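Local atomic coordinates of glycosyl hydrolase family 61, 2 protein (Heterobasidion irregulare TC 32-1, PDB entry 5NNS), a protein that oxidatively cleaves the glycosidic bonds of crystalline and amorphous polysaccharides such as cellulose at C1, using an active-site copper ion and a reducing agent. Residues Ser62-Ala67 / Ile174-Glu179; Pro84-Met89 / Arg152-Ala157; Trp106-Gln111 / Tyr215-Pro220. All blocks are in the same frame, centred on the assembly; numbering follows the deposited sequence.

In the fold
All three contacts reach the same mixed sheet, at different depths. Interaction 2 is the core: strands 85-91 and 147-157 pair near the centre of the chain, and all its touching residues are buried. Interaction 1 lies at the margin, where edge strand 63-66 runs parallel to 165-176, the sheet neighbour of 147-157; Val175 packs there against Met89. Interaction 3, partly buried and intermediate in depth, has no strand pairing: strand 106-116, the other neighbour of 85-91, meets a late loop through side chains that line an acrylic acid pocket. The chemistry follows: backbone bonds and small side chains at the edge, apolar groups with a buried ion pair in the middle, and a lysine gathering the loop's carbonyls.

Interaction 1. Residues Ser62-Ala67 / Ile174-Glu179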
ATOM      1  N   SER A  62      -1.727  -8.508  15.131  1.00 25.01           N
ATOM      2  CA  SER A  62      -1.633  -9.074  13.773  1.00 24.95           C
ATOM      3  C   SER A  62      -2.965  -9.747  13.411  1.00 24.69           C
ATOM      4  O   SER A  62      -3.588 -10.379  14.259  1.00 25.16           O
ATOM      5  CB  SER A  62      -0.504 -10.111  13.669  1.00 24.82           C
ATOM      6  OG  SER A  62       0.781  -9.533  13.826  1.00 24.97           O
ATOM      7  N   ALA A  63      -3.392  -9.620  12.154  1.00 24.20           N
ATOM      8  CA  ALA A  63      -4.629 -10.246  11.686  1.00 23.35           C
ATOM      9  C   ALA A  63      -4.311 -11.610  11.099  1.00 22.90           C
ATOM     10  O   ALA A  63      -3.514 -11.711  10.168  1.00 21.33           O
ATOM     11  CB  ALA A  63      -5.307  -9.375  10.645  1.00 23.39           C
ATOM     12  N   THR A  64      -4.922 -12.658  11.649  1.00 22.87           N
ATOM     13  CA  THR A  64      -4.776 -14.005  11.098  1.00 22.85           C
ATOM     14  C   THR A  64      -5.804 -14.212   9.996  1.00 22.53           C
ATOM     15  O   THR A  64      -6.998 -14.013  10.221  1.00 22.42           O
ATOM     16  CB  THR A  64      -4.931 -15.087  12.177  1.00 22.89           C
ATOM     17  OG1 THR A  64      -4.033 -14.802  13.255  1.00 23.11           O
ATOM     18  CG2 THR A  64      -4.612 -16.469  11.610  1.00 23.04           C
ATOM     19  N   VAL A  65      -5.325 -14.593   8.808  1.00 22.15           N
ATOM     20  CA  VAL A  65      -6.166 -14.786   7.618  1.00 21.87           C
ATOM     21  C   VAL A  65      -5.610 -15.907   6.745  1.00 21.35           C
ATOM     22  O   VAL A  65      -4.398 -16.086   6.656  1.00 21.85           O
ATOM     23  CB  VAL A  65      -6.291 -13.493   6.757  1.00 22.23           C
ATOM     24  CG1 VAL A  65      -7.146 -12.455   7.461  1.00 22.69           C
ATOM     25  CG2 VAL A  65      -4.932 -12.894   6.407  1.00 22.14           C
ATOM     26  N   ALA A  66      -6.497 -16.656   6.097  1.00 20.65           N
ATOM     27  CA  ALA A  66      -6.077 -17.693   5.156  1.00 20.20           C
ATOM     28  C   ALA A  66      -5.586 -17.043   3.870  1.00 20.18           C
ATOM     29  O   ALA A  66      -6.051 -15.962   3.488  1.00 20.42           O
ATOM     30  CB  ALA A  66      -7.224 -18.644   4.852  1.00 19.94           C
ATOM     31  N   ALA A  67      -4.632 -17.694   3.213  1.00 19.69           N
ATOM     32  CA  ALA A  67      -4.230 -17.304   1.875  1.00 19.10           C
ATOM     33  C   ALA A  67      -5.444 -17.574   0.999  1.00 18.94           C
ATOM     34  O   ALA A  67      -6.102 -18.600   1.167  1.00 19.58           O
ATOM     35  CB  ALA A  67      -3.017 -18.106   1.419  1.00 19.02           C
ATOM     36  N   ILE A 174      -0.869 -12.662   9.895  1.00 23.20           N
ATOM     37  CA  ILE A 174      -0.397 -14.036   9.978  1.00 24.05           C
ATOM     38  C   ILE A 174      -1.159 -14.791   8.890  1.00 24.44           C
ATOM     39  O   ILE A 174      -2.372 -14.960   8.984  1.00 24.50           O
ATOM     40  CB  ILE A 174      -0.641 -14.654  11.375  1.00 24.63           C
ATOM     41  CG1 ILE A 174       0.110 -13.851  12.449  1.00 25.00           C
ATOM     42  CG2 ILE A 174      -0.177 -16.109  11.402  1.00 25.10           C
ATOM     43  CD1 ILE A 174      -0.272 -14.188  13.879  1.00 24.97           C
ATOM     44  N   VAL A 175      -0.446 -15.211   7.844  1.00 25.10           N
ATOM     45  CA  VAL A 175      -1.047 -15.921   6.720  1.00 25.31           C
ATOM     46  C   VAL A 175      -0.980 -17.418   6.997  1.00 25.75           C
ATOM     47  O   VAL A 175       0.099 -17.954   7.245  1.00 26.02           O
ATOM     48  CB  VAL A 175      -0.347 -15.565   5.388  1.00 25.85           C
ATOM     49  CG1 VAL A 175      -0.883 -16.400   4.233  1.00 25.75           C
ATOM     50  CG2 VAL A 175      -0.524 -14.080   5.091  1.00 26.19           C
ATOM     51  N   THR A 176      -2.137 -18.078   6.958  1.00 26.52           N
ATOM     52  CA  THR A 176      -2.250 -19.514   7.223  1.00 26.90           C
ATOM     53  C   THR A 176      -2.654 -20.244   5.946  1.00 27.29           C
ATOM     54  O   THR A 176      -3.099 -19.620   4.985  1.00 27.26           O
ATOM     55  CB  THR A 176      -3.295 -19.797   8.321  1.00 26.97           C
ATOM     56  OG1 THR A 176      -4.603 -19.433   7.855  1.00 27.42           O
ATOM     57  CG2 THR A 176      -2.973 -19.014   9.595  1.00 26.84           C
ATOM     58  N   GLY A 177      -2.501 -21.566   5.942  1.00 27.80           N
ATOM     59  CA  GLY A 177      -2.847 -22.382   4.780  1.00 28.06           C
ATOM     60  C   GLY A 177      -1.903 -22.117   3.622  1.00 28.43           C
ATOM     61  O   GLY A 177      -0.689 -22.075   3.811  1.00 28.85           O
ATOM     62  N   GLY A 178      -2.461 -21.931   2.429  1.00 28.28           N
ATOM     63  CA  GLY A 178      -1.673 -21.644   1.235  1.00 28.63           C
ATOM     64  C   GLY A 178      -1.195 -22.882   0.506  1.00 28.86           C
ATOM     65  O   GLY A 178      -1.669 -23.983   0.766  1.00 29.77           O
ATOM     66  N   GLU A 179      -0.272 -22.685  -0.430  1.00 28.82           N
ATOM     67  CA  GLU A 179       0.303 -23.764  -1.237  1.00 28.96           C
ATOM     68  C   GLU A 179       1.820 -23.590  -1.372  1.00 28.33           C
ATOM     69  O   GLU A 179       2.406 -24.001  -2.377  1.00 28.56           O
ATOM     70  CB  GLU A 179      -0.348 -23.804  -2.634  1.00 30.77           C
ATOM     71  CG  GLU A 179      -1.875 -23.937  -2.650  1.00 32.21           C
ATOM     72  CD  GLU A 179      -2.493 -23.732  -4.034  1.00 33.73           C
ATOM     73  OE1 GLU A 179      -2.056 -22.815  -4.766  1.00 34.18           O
ATOM     74  OE2 GLU A 179      -3.435 -24.480  -4.390  1.00 34.94           O
TER
HETATM   75  O   HOH W   1      -5.351 -21.156   1.475  1.00 17.80           O
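With chi1 at -53°, Thr64 sends its CG2 away from the backbone N and sets its OG1 beside Ile174. OG1 of Thr64 rests 3.9 Å from CD1 of Ile174, and the same CD1, with CG1, lies against CB of Ser62. Thr176 is turned differently: at chi1 66° its OG1 sits between the backbone N and the carbonyl carbon, near CA of Ala66, while CG2 meets CG2 of Thr64 at 3.6 Å, the two side chains crossing at about a right angle. On the opposite, buried face lie Val65 and Val175, and there Val65 packs on Leu9 and Ile140.

The backbones are joined by four bonds. Ile174 N bonds to Ala63 O at 2.8 Å and Val65 N to Ile174 O; Thr176 N to Val65 O and Ala67 N to Thr176 O complete the run. Past it, a water links Ala67 O to Gly178 N, and CB of Ala67 touches CA of Gly178, whose backbone angles call for glycine. At the other end, Ser62 OG bonds to Gln172 NE2 near a bound sodium ion. This is a parallel edge-strand pairing in the immunoglobulin-like beta-sandwich of AA9 monooxygenases.

Interaction 2. Residues Pro84-Met89 / Arg152-Ala157; sequences PVMVYM and RHELLA
Tyr88 and Arg152 lie side by side on one face of an antiparallel strand pair, and here the packing is close. NH1 of Arg152 comes to 3.3 Å from CD1 of Tyr88, so that the ring carbon sits at the edge of the guanidinium, near its plane, with the two flat groups turned 74° apart. The chains of Arg152 and Glu154 are both extended, which lets the guanidinium and the carboxylate meet. There NH1 meets OE1 at 2.8 Å and NH2 meets OE2 at 2.9 Å, a two-pronged salt bridge whose individual bonds are bent and weak. The methyl of Met86, swung round by a bend at chi3 (-77°), closes on the carboxylate, CE lying 3.5 Å from OE1 of Glu154. At the end of the contact, CG of Pro84 meets CB of Leu156 at 3.9 Å, and CE of Met86 reaches that same CB.

There is no solvent side, as every touching residue is buried, but the other face fits less tightly. Val85 leans its CG2 on CD2 of Leu155 at 3.8 Å, and CG1 of Val87 lies over one face of the His153 ring, 4.2 Å from its centroid, toward the rim. Leu155 continues onto Met126 and Leu129 of helix 125-131. Between the two faces, five backbone bonds tie the strands; the shortest runs from Tyr88 N to Arg152 O at 2.7 Å.

Arg152 is also gripped from outside, NE by Ser48 O and NH2 by Ile47 O, while Glu154 OE1 bonds to the hydroxyl of Tyr195. With so many partners in a buried setting, the ion pair probably keeps both charges satisfied and holds the guanidinium against turning.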
ATOM      1  N   PRO A  84      -2.412   5.892  -9.439  1.00 10.34           N
ATOM      2  CA  PRO A  84      -2.666   4.474  -9.221  1.00 10.36           C
ATOM      3  C   PRO A  84      -2.911   4.116  -7.761  1.00 10.52           C
ATOM      4  O   PRO A  84      -2.524   4.866  -6.866  1.00 10.44           O
ATOM      5  CB  PRO A  84      -1.367   3.816  -9.698  1.00 10.32           C
ATOM      6  CG  PRO A  84      -0.322   4.833  -9.413  1.00 10.17           C
ATOM      7  CD  PRO A  84      -0.986   6.140  -9.740  1.00 10.26           C
ATOM      8  N   VAL A  85      -3.563   2.970  -7.555  1.00 10.69           N
ATOM      9  CA  VAL A  85      -3.631   2.293  -6.255  1.00 10.76           C
ATOM     10  C   VAL A  85      -2.757   1.056  -6.362  1.00 10.89           C
ATOM     11  O   VAL A  85      -2.803   0.368  -7.377  1.00 10.73           O
ATOM     12  CB  VAL A  85      -5.065   1.829  -5.915  1.00 10.74           C
ATOM     13  CG1 VAL A  85      -5.099   1.121  -4.561  1.00 10.64           C
ATOM     14  CG2 VAL A  85      -6.043   3.004  -5.959  1.00 10.72           C
ATOM     15  N   MET A  86      -1.975   0.773  -5.321  1.00 11.07           N
ATOM     16  CA  MET A  86      -1.107  -0.408  -5.300  1.00 11.33           C
ATOM     17  C   MET A  86      -1.223  -1.108  -3.963  1.00 11.48           C
ATOM     18  O   MET A  86      -1.289  -0.454  -2.916  1.00 11.57           O
ATOM     19  CB  MET A  86       0.350  -0.009  -5.552  1.00 11.41           C
ATOM     20  CG  MET A  86       0.599   0.529  -6.951  1.00 11.51           C
ATOM     21  SD  MET A  86       2.219   1.297  -7.089  1.00 11.86           S
ATOM     22  CE  MET A  86       1.900   2.869  -6.280  1.00 11.60           C
ATOM     23  N   VAL A  87      -1.251  -2.436  -4.007  1.00 11.65           N
ATOM     24  CA  VAL A  87      -1.254  -3.261  -2.805  1.00 12.00           C
ATOM     25  C   VAL A  87      -0.028  -4.169  -2.852  1.00 12.51           C
ATOM     26  O   VAL A  87       0.168  -4.912  -3.810  1.00 12.38           O
ATOM     27  CB  VAL A  87      -2.562  -4.062  -2.668  1.00 11.98           C
ATOM     28  CG1 VAL A  87      -2.637  -4.744  -1.305  1.00 12.00           C
ATOM     29  CG2 VAL A  87      -3.761  -3.138  -2.869  1.00 11.98           C
ATOM     30  N   TYR A  88       0.814  -4.058  -1.828  1.00 13.44           N
ATOM     31  CA  TYR A  88       2.035  -4.844  -1.698  1.00 14.04           C
ATOM     32  C   TYR A  88       1.923  -5.771  -0.494  1.00 14.69           C
ATOM     33  O   TYR A  88       1.136  -5.526   0.435  1.00 14.77           O
ATOM     34  CB  TYR A  88       3.250  -3.935  -1.461  1.00 13.99           C
ATOM     35  CG  TYR A  88       3.784  -3.164  -2.650  1.00 14.08           C
ATOM     36  CD1 TYR A  88       3.171  -1.986  -3.081  1.00 14.13           C
ATOM     37  CD2 TYR A  88       4.943  -3.580  -3.319  1.00 14.22           C
ATOM     38  CE1 TYR A  88       3.677  -1.260  -4.152  1.00 14.10           C
ATOM     39  CE2 TYR A  88       5.456  -2.856  -4.393  1.00 14.16           C
ATOM     40  CZ  TYR A  88       4.820  -1.699  -4.803  1.00 14.17           C
ATOM     41  OH  TYR A  88       5.322  -0.979  -5.864  1.00 14.28           O
ATOM     42  N   MET A  89       2.736  -6.823  -0.509  1.00 15.08           N
ATOM     43  CA  MET A  89       3.021  -7.597   0.692  1.00 15.47           C
ATOM     44  C   MET A  89       4.516  -7.886   0.807  1.00 15.77           C
ATOM     45  O   MET A  89       5.263  -7.789  -0.168  1.00 15.24           O
ATOM     46  CB  MET A  89       2.254  -8.912   0.683  1.00 15.73           C
ATOM     47  CG  MET A  89       0.745  -8.781   0.757  1.00 15.79           C
ATOM     48  SD  MET A  89       0.029 -10.424   0.579  1.00 15.81           S
ATOM     49  CE  MET A  89       0.299 -11.085   2.222  1.00 15.72           C
ATOM     50  N   ARG A 152       0.503  -3.983   2.651  1.00 14.12           N
ATOM     51  CA  ARG A 152       0.810  -2.579   2.425  1.00 13.36           C
ATOM     52  C   ARG A 152      -0.106  -1.999   1.346  1.00 12.77           C
ATOM     53  O   ARG A 152      -0.135  -2.516   0.226  1.00 12.47           O
ATOM     54  CB  ARG A 152       2.284  -2.449   2.013  1.00 13.46           C
ATOM     55  CG  ARG A 152       2.677  -1.109   1.399  1.00 13.41           C
ATOM     56  CD  ARG A 152       4.175  -1.000   1.206  1.00 13.53           C
ATOM     57  NE  ARG A 152       4.603   0.389   1.050  1.00 13.45           N
ATOM     58  CZ  ARG A 152       4.642   1.066  -0.099  1.00 13.68           C
ATOM     59  NH1 ARG A 152       4.275   0.505  -1.248  1.00 13.72           N
ATOM     60  NH2 ARG A 152       5.062   2.326  -0.094  1.00 13.73           N
ATOM     61  N   HIS A 153      -0.834  -0.929   1.682  1.00 11.96           N
ATOM     62  CA  HIS A 153      -1.652  -0.190   0.703  1.00 11.52           C
ATOM     63  C   HIS A 153      -0.995   1.142   0.402  1.00 11.16           C
ATOM     64  O   HIS A 153      -0.504   1.809   1.313  1.00 10.99           O
ATOM     65  CB  HIS A 153      -3.071   0.040   1.221  1.00 11.35           C
ATOM     66  CG  HIS A 153      -3.874  -1.215   1.330  1.00 11.36           C
ATOM     67  ND1 HIS A 153      -3.746  -2.086   2.387  1.00 11.43           N
ATOM     68  CD2 HIS A 153      -4.800  -1.758   0.504  1.00 11.47           C
ATOM     69  CE1 HIS A 153      -4.561  -3.112   2.211  1.00 11.55           C
ATOM     70  NE2 HIS A 153      -5.218  -2.935   1.079  1.00 11.36           N
ATOM     71  N   GLU A 154      -1.007   1.527  -0.876  1.00 10.75           N
ATOM     72  CA  GLU A 154      -0.354   2.741  -1.325  1.00 10.49           C
ATOM     73  C   GLU A 154      -1.174   3.468  -2.380  1.00 10.41           C
ATOM     74  O   GLU A 154      -1.657   2.859  -3.347  1.00 10.28           O
ATOM     75  CB  GLU A 154       1.029   2.430  -1.882  1.00 10.46           C
ATOM     76  CG  GLU A 154       1.849   3.669  -2.201  1.00 10.38           C
ATOM     77  CD  GLU A 154       3.278   3.351  -2.581  1.00 10.43           C
ATOM     78  OE1 GLU A 154       3.517   2.330  -3.268  1.00 10.33           O
ATOM     79  OE2 GLU A 154       4.178   4.116  -2.171  1.00 10.49           O
ATOM     80  N   LEU A 155      -1.313   4.775  -2.175  1.00 10.17           N
ATOM     81  CA  LEU A 155      -1.914   5.668  -3.149  1.00 10.11           C
ATOM     82  C   LEU A 155      -0.833   6.602  -3.626  1.00 10.13           C
ATOM     83  O   LEU A 155      -0.095   7.165  -2.814  1.00 10.43           O
ATOM     84  CB  LEU A 155      -3.050   6.465  -2.517  1.00  9.97           C
ATOM     85  CG  LEU A 155      -4.182   5.654  -1.881  1.00  9.91           C
ATOM     86  CD1 LEU A 155      -5.299   6.581  -1.424  1.00  9.85           C
ATOM     87  CD2 LEU A 155      -4.737   4.597  -2.823  1.00  9.87           C
ATOM     88  N   LEU A 156      -0.722   6.744  -4.940  1.00 10.11           N
ATOM     89  CA  LEU A 156       0.221   7.667  -5.548  1.00 10.11           C
ATOM     90  C   LEU A 156      -0.611   8.721  -6.257  1.00 10.08           C
ATOM     91  O   LEU A 156      -1.064   8.505  -7.373  1.00  9.76           O
ATOM     92  CB  LEU A 156       1.157   6.931  -6.515  1.00 10.08           C
ATOM     93  CG  LEU A 156       2.041   7.772  -7.446  1.00 10.24           C
ATOM     94  CD1 LEU A 156       2.798   8.849  -6.686  1.00 10.23           C
ATOM     95  CD2 LEU A 156       2.992   6.887  -8.244  1.00 10.25           C
ATOM     96  N   ALA A 157      -0.830   9.844  -5.578  1.00 10.18           N
ATOM     97  CA  ALA A 157      -1.544  10.980  -6.143  1.00 10.37           C
ATOM     98  C   ALA A 157      -0.576  11.823  -6.967  1.00 10.47           C
ATOM     99  O   ALA A 157       0.441  12.272  -6.445  1.00 10.34           O
ATOM    100  CB  ALA A 157      -2.177  11.817  -5.038  1.00 10.38           C
TER

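Interaction 3. Residues Trp106-Gln111 / Tyr215-Pro220. With AKR (acrylic acid), chain N; NAG (2-acetamido-2-deoxy-beta-D-glucopyranose), chain C.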
ATOM      1  N   TRP A 106       9.565  -6.684  -0.850  1.00 15.69           N
ATOM      2  CA  TRP A 106       8.167  -6.367  -1.148  1.00 15.05           C
ATOM      3  C   TRP A 106       7.770  -6.877  -2.513  1.00 14.99           C
ATOM      4  O   TRP A 106       8.493  -6.659  -3.488  1.00 14.87           O
ATOM      5  CB  TRP A 106       7.948  -4.855  -1.100  1.00 14.65           C
ATOM      6  CG  TRP A 106       8.245  -4.307   0.229  1.00 14.44           C
ATOM      7  CD1 TRP A 106       9.447  -3.839   0.671  1.00 14.41           C
ATOM      8  CD2 TRP A 106       7.337  -4.195   1.327  1.00 14.26           C
ATOM      9  NE1 TRP A 106       9.339  -3.417   1.976  1.00 14.37           N
ATOM     10  CE2 TRP A 106       8.056  -3.634   2.406  1.00 14.27           C
ATOM     11  CE3 TRP A 106       5.982  -4.507   1.503  1.00 14.29           C
ATOM     12  CZ2 TRP A 106       7.465  -3.375   3.645  1.00 14.30           C
ATOM     13  CZ3 TRP A 106       5.390  -4.245   2.740  1.00 14.23           C
ATOM     14  CH2 TRP A 106       6.135  -3.687   3.794  1.00 14.37           C
ATOM     15  N   PHE A 107       6.609  -7.532  -2.576  1.00 14.75           N
ATOM     16  CA  PHE A 107       5.995  -7.936  -3.839  1.00 14.51           C
ATOM     17  C   PHE A 107       4.584  -7.355  -3.945  1.00 14.28           C
ATOM     18  O   PHE A 107       3.889  -7.180  -2.942  1.00 14.29           O
ATOM     19  CB  PHE A 107       5.987  -9.464  -4.013  1.00 14.71           C
ATOM     20  CG  PHE A 107       5.248 -10.213  -2.934  1.00 14.78           C
ATOM     21  CD1 PHE A 107       5.880 -10.539  -1.732  1.00 14.87           C
ATOM     22  CD2 PHE A 107       3.930 -10.617  -3.123  1.00 14.79           C
ATOM     23  CE1 PHE A 107       5.201 -11.229  -0.736  1.00 14.82           C
ATOM     24  CE2 PHE A 107       3.247 -11.312  -2.128  1.00 14.84           C
ATOM     25  CZ  PHE A 107       3.886 -11.618  -0.934  1.00 14.72           C
ATOM     26  N   LYS A 108       4.179  -7.082  -5.178  1.00 14.12           N
ATOM     27  CA  LYS A 108       2.920  -6.419  -5.494  1.00 13.94           C
ATOM     28  C   LYS A 108       1.845  -7.462  -5.842  1.00 13.62           C
ATOM     29  O   LYS A 108       2.051  -8.291  -6.728  1.00 13.43           O
ATOM     30  CB  LYS A 108       3.160  -5.493  -6.676  1.00 14.22           C
ATOM     31  CG  LYS A 108       2.075  -4.469  -6.926  1.00 14.25           C
ATOM     32  CD  LYS A 108       2.363  -3.665  -8.184  1.00 14.22           C
ATOM     33  CE  LYS A 108       3.472  -2.635  -7.992  1.00 14.25           C
ATOM     34  NZ  LYS A 108       3.803  -1.926  -9.260  1.00 14.17           N
ATOM     35  N   ILE A 109       0.719  -7.434  -5.126  1.00 13.01           N
ATOM     36  CA  ILE A 109      -0.385  -8.383  -5.379  1.00 12.83           C
ATOM     37  C   ILE A 109      -1.544  -7.790  -6.179  1.00 12.54           C
ATOM     38  O   ILE A 109      -2.341  -8.535  -6.749  1.00 12.48           O
ATOM     39  CB  ILE A 109      -0.932  -9.037  -4.084  1.00 12.79           C
ATOM     40  CG1 ILE A 109      -1.494  -7.999  -3.102  1.00 12.75           C
ATOM     41  CG2 ILE A 109       0.152  -9.889  -3.435  1.00 12.86           C
ATOM     42  CD1 ILE A 109      -2.359  -8.616  -2.021  1.00 12.76           C
ATOM     43  N   ASN A 110      -1.644  -6.462  -6.216  1.00 12.19           N
ATOM     44  CA  ASN A 110      -2.719  -5.802  -6.941  1.00 12.09           C
ATOM     45  C   ASN A 110      -2.346  -4.361  -7.258  1.00 11.76           C
ATOM     46  O   ASN A 110      -1.744  -3.676  -6.432  1.00 11.84           O
ATOM     47  CB  ASN A 110      -4.010  -5.847  -6.114  1.00 12.17           C
ATOM     48  CG  ASN A 110      -5.161  -5.113  -6.784  1.00 12.20           C
ATOM     49  OD1 ASN A 110      -5.526  -4.022  -6.366  1.00 12.39           O
ATOM     50  ND2 ASN A 110      -5.717  -5.698  -7.837  1.00 12.15           N
ATOM     51  N   GLN A 111      -2.689  -3.911  -8.457  1.00 11.43           N
ATOM     52  CA  GLN A 111      -2.650  -2.490  -8.771  1.00 11.38           C
ATOM     53  C   GLN A 111      -3.670  -2.151  -9.842  1.00 11.44           C
ATOM     54  O   GLN A 111      -4.044  -3.008 -10.646  1.00 11.31           O
ATOM     55  CB  GLN A 111      -1.258  -2.075  -9.247  1.00 11.26           C
ATOM     56  CG  GLN A 111      -0.864  -2.662 -10.598  1.00 11.11           C
ATOM     57  CD  GLN A 111       0.572  -2.392 -10.966  1.00 11.11           C
ATOM     58  OE1 GLN A 111       1.264  -1.627 -10.289  1.00 11.15           O
ATOM     59  NE2 GLN A 111       1.025  -2.988 -12.067  1.00 10.76           N
ATOM     60  N   TYR A 215       0.149   4.876 -18.919  1.00 13.22           N
ATOM     61  CA  TYR A 215       0.785   5.177 -17.648  1.00 12.64           C
ATOM     62  C   TYR A 215       1.396   3.904 -17.090  1.00 12.36           C
ATOM     63  O   TYR A 215       0.682   3.009 -16.644  1.00 11.97           O
ATOM     64  CB  TYR A 215      -0.224   5.783 -16.672  1.00 12.52           C
ATOM     65  CG  TYR A 215       0.338   6.092 -15.298  1.00 12.30           C
ATOM     66  CD1 TYR A 215       0.967   7.306 -15.036  1.00 12.17           C
ATOM     67  CD2 TYR A 215       0.229   5.168 -14.255  1.00 12.17           C
ATOM     68  CE1 TYR A 215       1.477   7.592 -13.780  1.00 12.13           C
ATOM     69  CE2 TYR A 215       0.734   5.441 -12.994  1.00 12.10           C
ATOM     70  CZ  TYR A 215       1.360   6.655 -12.758  1.00 12.19           C
ATOM     71  OH  TYR A 215       1.872   6.934 -11.504  1.00 12.31           O
ATOM     72  N   THR A 216       2.723   3.833 -17.139  1.00 12.09           N
ATOM     73  CA  THR A 216       3.471   2.753 -16.524  1.00 11.97           C
ATOM     74  C   THR A 216       3.445   2.970 -15.019  1.00 11.75           C
ATOM     75  O   THR A 216       3.977   3.962 -14.511  1.00 11.32           O
ATOM     76  CB  THR A 216       4.918   2.723 -17.052  1.00 11.98           C
ATOM     77  OG1 THR A 216       4.881   2.503 -18.465  1.00 11.87           O
ATOM     78  CG2 THR A 216       5.753   1.614 -16.378  1.00 11.89           C
ATOM     79  N   ILE A 217       2.797   2.052 -14.314  1.00 11.73           N
ATOM     80  CA  ILE A 217       2.683   2.157 -12.874  1.00 12.00           C
ATOM     81  C   ILE A 217       4.084   1.870 -12.336  1.00 12.41           C
ATOM     82  O   ILE A 217       4.711   0.905 -12.771  1.00 12.73           O
ATOM     83  CB  ILE A 217       1.655   1.178 -12.266  1.00 11.87           C
ATOM     84  CG1 ILE A 217       0.259   1.430 -12.846  1.00 11.85           C
ATOM     85  CG2 ILE A 217       1.605   1.352 -10.747  1.00 11.85           C
ATOM     86  CD1 ILE A 217      -0.726   0.302 -12.604  1.00 11.90           C
ATOM     87  N   PRO A 218       4.597   2.720 -11.423  1.00 12.80           N
ATOM     88  CA  PRO A 218       5.904   2.457 -10.810  1.00 12.87           C
ATOM     89  C   PRO A 218       5.947   1.145 -10.040  1.00 12.82           C
ATOM     90  O   PRO A 218       4.908   0.636  -9.620  1.00 12.50           O
ATOM     91  CB  PRO A 218       6.075   3.628  -9.828  1.00 12.99           C
ATOM     92  CG  PRO A 218       5.173   4.695 -10.335  1.00 12.97           C
ATOM     93  CD  PRO A 218       4.011   3.986 -10.932  1.00 12.90           C
ATOM     94  N   GLY A 219       7.154   0.629  -9.835  1.00 12.93           N
ATOM     95  CA  GLY A 219       7.355  -0.583  -9.055  1.00 13.10           C
ATOM     96  C   GLY A 219       7.303  -1.811  -9.929  1.00 13.33           C
ATOM     97  O   GLY A 219       7.224  -1.693 -11.156  1.00 13.46           O
ATOM     98  N   PRO A 220       7.335  -3.005  -9.309  1.00 13.61           N
ATOM     99  CA  PRO A 220       7.429  -4.253 -10.070  1.00 13.77           C
ATOM    100  C   PRO A 220       6.106  -4.704 -10.690  1.00 13.89           C
ATOM    101  O   PRO A 220       5.057  -4.089 -10.470  1.00 13.37           O
ATOM    102  CB  PRO A 220       7.901  -5.260  -9.012  1.00 13.68           C
ATOM    103  CG  PRO A 220       7.292  -4.767  -7.750  1.00 13.61           C
ATOM    104  CD  PRO A 220       7.352  -3.259  -7.857  1.00 13.78           C
TER
HETATM  105  CA  AKR N 312       3.604  -3.170 -14.750  1.00 35.27           C
HETATM  106  CB  AKR N 312       4.341  -3.650 -15.740  1.00 35.16           C
HETATM  107  C   AKR N 312       4.212  -2.458 -13.599  1.00 35.50           C
HETATM  108  O   AKR N 312       5.450  -2.297 -13.545  1.00 36.41           O
HETATM  109  OXT AKR N 312       3.478  -2.019 -12.688  1.00 33.78           O
HETATM  110  C1  NAG C 301       4.022   6.575 -22.203  1.00 19.15           C
HETATM  111  C2  NAG C 301       5.047   6.595 -21.062  1.00 19.74           C
HETATM  112  C3  NAG C 301       6.365   7.225 -21.483  1.00 20.48           C
HETATM  113  C4  NAG C 301       6.919   6.515 -22.710  1.00 21.23           C
HETATM  114  C5  NAG C 301       5.896   6.618 -23.843  1.00 21.36           C
HETATM  115  C6  NAG C 301       6.396   5.834 -25.055  1.00 21.90           C
HETATM  116  C7  NAG C 301       4.260   6.847 -18.741  1.00 19.84           C
HETATM  117  C8  NAG C 301       3.782   7.809 -17.693  1.00 19.71           C
HETATM  118  N2  NAG C 301       4.565   7.372 -19.928  1.00 19.99           N
HETATM  119  O3  NAG C 301       7.285   7.154 -20.392  1.00 20.58           O
HETATM  120  O4  NAG C 301       8.170   7.092 -23.117  1.00 21.95           O
HETATM  121  O5  NAG C 301       4.617   6.107 -23.433  1.00 20.06           O
HETATM  122  O6  NAG C 301       5.403   5.837 -26.084  1.00 23.33           O
HETATM  123  O7  NAG C 301       4.350   5.654 -18.503  1.00 19.87           O
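Lys108, Pro220 and Ile217 bury the most surface here, and Lys108 does the bonding. Its chain leaves the strand with CG opposite the backbone N and then bends at chi3 (-75°), bringing NZ to the 215-220 loop. NZ gives hydrogen bonds of 2.8 Å to Pro220 O, lying in that carbonyl's plane, and to Pro218 O, where the donor is tilted from the plane. A third, also 2.8 Å, goes to OE1 of Gln111 on the same strand. The classic beta bulge that Ile109 and Asn110 form opposite Val87 probably lets Lys108 and Gln111, on either side of it, both face the loop and share this bond.

Pro220 adds an apolar surface, its CD lying 3.9 Å from CE of Lys108, and both residues rest on Tyr88. Ile217 comes from the opposite direction to Gln111: CD1 touches the amide carbon CD of Gln111 at 3.4 Å, and CG2 presses to 3.0 Å from OE1, a tight fit. Gly219, at backbone angles that call for glycine, leaves room for NZ.

Gln111 turns its NE2 to the acrylic acid, bonding OXT at 2.7 Å in a pocket lined also by Lys108, Ile217, Gly219 and Pro220. Further along, Thr216 N holds O7 of the Asn214 glycan at 2.8 Å. A methionine in place of Lys108 would probably leave the carbonyls of Pro218 and Pro220, and OE1 of Gln111, without their shared donor. Three oxygens around one ammonium, with the acrylic acid carboxylate close by, suggest that the lysine stays charged and joins the loop to the strand through its backbone carbonyls.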